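Local coordinates for protein MdbA (Actinomyces oris, PDB 4Z7X) that probably catalyses disulfide-bond formation in exported proteins as a thiol-disulfide oxidoreductase of the thioredoxin clan, linked to the sortase-mediated pilus assembly pathway, at residues A39-G44 with L94-L99. Numbering follows the deposited sequence.
Sequences ASWTYG and LHPCKL. With 3CX ((2S)-3-(cyclohexylamino)-2-hydroxypropane-1-sulfonic acid), chain C.
Ala39 meets Pro96 mainly through its backbone: Ala39 O lies 3.3 Å from Pro96 CD and also accepts a hydrogen bond from Trp180 of helix 178-190. At Ser40 the methylene sits over one face of the His95 imidazole, CB being 3.7 Å from the ring centroid and 15° off the normal, a CH-pi contact. Asp60 binds NE2 of that ring, while Asp38 takes the Ser40 hydroxyl. Trp41 forms the antiparallel hydrogen-bonded pair with Leu94: Trp41 N to Leu94 O spans 3.1 Å, and Leu94 N to Trp41 O spans 2.9 Å at a nearly straight 170°. With CG between the backbone N and carbonyl carbon (chi1 74°), the indole lies over Leu94, whose CB stands 3.9 Å from the six-membered ring centroid, almost on its normal. Leu94 CD1 reaches Trp41 CZ2 at 3.6 Å and also meets an edge of the Tyr43 ring. In the indole plane, Trp41 NE1 donates to Tyr43 OH (2.9 Å), which Ser123 also engages. Beyond it, Gly44 N binds hydroxyl OAC of the bound sulfonic acid at 2.9 Å. The pairing adds outermost strand 41-43 antiparallel to strand 91-96 in the mixed central sheet of a thioredoxin-like fold.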
loop_
_atom_site.group_PDB
_atom_site.type_symbol
_atom_site.label_atom_id
_atom_site.label_comp_id
_atom_site.label_asym_id
_atom_site.label_seq_id
_atom_site.Cartn_x
_atom_site.Cartn_y
_atom_site.Cartn_z
ATOM N N ALA A 39 -2.889 -8.380 -6.858
ATOM C CA ALA A 39 -1.906 -8.066 -5.823
ATOM C C ALA A 39 -2.289 -6.937 -4.855
ATOM O O ALA A 39 -1.540 -6.672 -3.931
ATOM C CB ALA A 39 -0.509 -7.829 -6.398
ATOM N N SER A 40 -3.461 -6.324 -5.053
ATOM C CA SER A 40 -3.840 -5.188 -4.226
ATOM C C SER A 40 -4.482 -5.671 -2.922
ATOM O O SER A 40 -4.926 -6.836 -2.789
ATOM C CB SER A 40 -4.817 -4.235 -4.955
ATOM O OG SER A 40 -6.068 -4.846 -5.300
ATOM N N TRP A 41 -4.582 -4.752 -1.968
ATOM C CA TRP A 41 -5.407 -4.960 -0.794
ATOM C C TRP A 41 -6.180 -3.706 -0.499
ATOM O O TRP A 41 -5.781 -2.621 -0.925
ATOM C CB TRP A 41 -4.625 -5.447 0.406
ATOM C CG TRP A 41 -3.766 -4.498 1.111
ATOM C CD1 TRP A 41 -4.069 -3.893 2.285
ATOM C CD2 TRP A 41 -2.406 -4.101 0.797
ATOM N NE1 TRP A 41 -3.006 -3.155 2.723
ATOM C CE2 TRP A 41 -1.980 -3.255 1.824
ATOM C CE3 TRP A 41 -1.540 -4.335 -0.272
ATOM C CZ2 TRP A 41 -0.708 -2.691 1.843
ATOM C CZ3 TRP A 41 -0.278 -3.764 -0.266
ATOM C CH2 TRP A 41 0.128 -2.961 0.788
ATOM N N THR A 42 -7.279 -3.844 0.241
ATOM C CA THR A 42 -8.226 -2.750 0.344
ATOM C C THR A 42 -8.732 -2.502 1.745
ATOM O O THR A 42 -8.708 -3.402 2.579
ATOM C CB THR A 42 -9.460 -2.924 -0.583
ATOM O OG1 THR A 42 -10.282 -3.987 -0.104
ATOM C CG2 THR A 42 -9.036 -3.240 -2.013
ATOM N N TYR A 43 -9.208 -1.262 1.929
ATOM C CA TYR A 43 -9.825 -0.789 3.156
ATOM C C TYR A 43 -11.141 -0.098 2.812
ATOM O O TYR A 43 -11.170 0.772 1.962
ATOM C CB TYR A 43 -8.907 0.228 3.888
ATOM C CG TYR A 43 -7.537 -0.336 4.244
ATOM C CD1 TYR A 43 -7.288 -0.892 5.491
ATOM C CD2 TYR A 43 -6.504 -0.303 3.332
ATOM C CE1 TYR A 43 -6.061 -1.406 5.833
ATOM C CE2 TYR A 43 -5.253 -0.788 3.650
ATOM C CZ TYR A 43 -5.030 -1.362 4.906
ATOM O OH TYR A 43 -3.762 -1.864 5.180
ATOM N N GLY A 44 -12.214 -0.506 3.492
ATOM C CA GLY A 44 -13.512 0.146 3.369
ATOM C C GLY A 44 -14.483 -0.299 2.269
ATOM O O GLY A 44 -15.546 0.298 2.101
ATOM N N LEU A 94 -4.601 -0.412 -2.315
ATOM C CA LEU A 94 -3.147 -0.259 -2.404
ATOM C C LEU A 94 -2.604 -1.327 -3.321
ATOM O O LEU A 94 -2.878 -2.491 -3.115
ATOM C CB LEU A 94 -2.489 -0.349 -1.034
ATOM C CG LEU A 94 -2.865 0.768 -0.053
ATOM C CD1 LEU A 94 -2.204 0.570 1.296
ATOM C CD2 LEU A 94 -2.537 2.123 -0.590
ATOM N N HIS A 95 -1.860 -0.889 -4.345
ATOM C CA HIS A 95 -1.345 -1.779 -5.398
ATOM C C HIS A 95 0.186 -1.735 -5.404
ATOM O O HIS A 95 0.760 -0.776 -5.900
ATOM C CB HIS A 95 -1.825 -1.353 -6.782
ATOM C CG HIS A 95 -3.305 -1.338 -6.981
ATOM N ND1 HIS A 95 -3.963 -2.244 -7.797
ATOM C CD2 HIS A 95 -4.256 -0.484 -6.520
ATOM C CE1 HIS A 95 -5.255 -1.947 -7.824
ATOM N NE2 HIS A 95 -5.457 -0.874 -7.073
ATOM N N PRO A 96 0.848 -2.777 -4.871
ATOM C CA PRO A 96 2.303 -2.765 -4.770
ATOM C C PRO A 96 2.946 -3.215 -6.070
ATOM O O PRO A 96 2.396 -4.038 -6.776
ATOM C CB PRO A 96 2.568 -3.799 -3.673
ATOM C CG PRO A 96 1.485 -4.806 -3.885
ATOM C CD PRO A 96 0.279 -3.999 -4.289
ATOM N N CYS A 97 4.115 -2.670 -6.358
ATOM C CA CYS A 97 4.989 -3.205 -7.386
ATOM C C CYS A 97 6.460 -3.008 -7.066
ATOM O O CYS A 97 6.811 -2.417 -6.062
ATOM C CB CYS A 97 4.612 -2.596 -8.746
ATOM S SG CYS A 97 5.093 -0.871 -8.911
ATOM N N LYS A 98 7.314 -3.540 -7.925
ATOM C CA LYS A 98 8.753 -3.443 -7.775
ATOM C C LYS A 98 9.343 -2.795 -9.033
ATOM O O LYS A 98 10.351 -3.265 -9.585
ATOM C CB LYS A 98 9.323 -4.845 -7.509
ATOM C CG LYS A 98 10.781 -4.910 -7.062
ATOM C CD LYS A 98 11.165 -6.311 -6.553
ATOM C CE LYS A 98 12.661 -6.472 -6.390
ATOM N NZ LYS A 98 13.094 -7.847 -6.025
ATOM N N LEU A 99 8.735 -1.700 -9.469
ATOM C CA LEU A 99 9.156 -1.041 -10.699
ATOM C C LEU A 99 10.642 -0.680 -10.699
ATOM O O LEU A 99 11.308 -0.818 -11.709
ATOM C CB LEU A 99 8.305 0.216 -10.888
ATOM C CG LEU A 99 8.556 1.018 -12.154
ATOM C CD1 LEU A 99 8.232 0.170 -13.387
ATOM C CD2 LEU A 99 7.713 2.263 -12.151
HETATM O OAA 3CX C . -15.693 -3.714 6.573
HETATM O OAB 3CX C . -14.727 -2.541 4.534
HETATM O OAC 3CX C . -11.680 -3.291 4.161
HETATM O OAD 3CX C . -15.108 -4.840 4.405
HETATM C CAE 3CX C . -5.695 -5.547 5.761
HETATM C CAF 3CX C . -6.225 -6.564 4.785
HETATM C CAG 3CX C . -6.660 -5.088 6.846
HETATM C CAH 3CX C . -7.624 -6.169 4.311
HETATM C CAI 3CX C . -8.059 -4.710 6.421
HETATM C CAJ 3CX C . -10.884 -5.046 5.513
HETATM C CAK 3CX C . -13.203 -4.205 5.854
HETATM N NAL 3CX C . -9.761 -5.121 4.558
HETATM C CAM 3CX C . -12.104 -4.468 4.813
HETATM C CAN 3CX C . -8.326 -4.991 4.970
HETATM S SAO 3CX C . -14.707 -3.769 5.285
#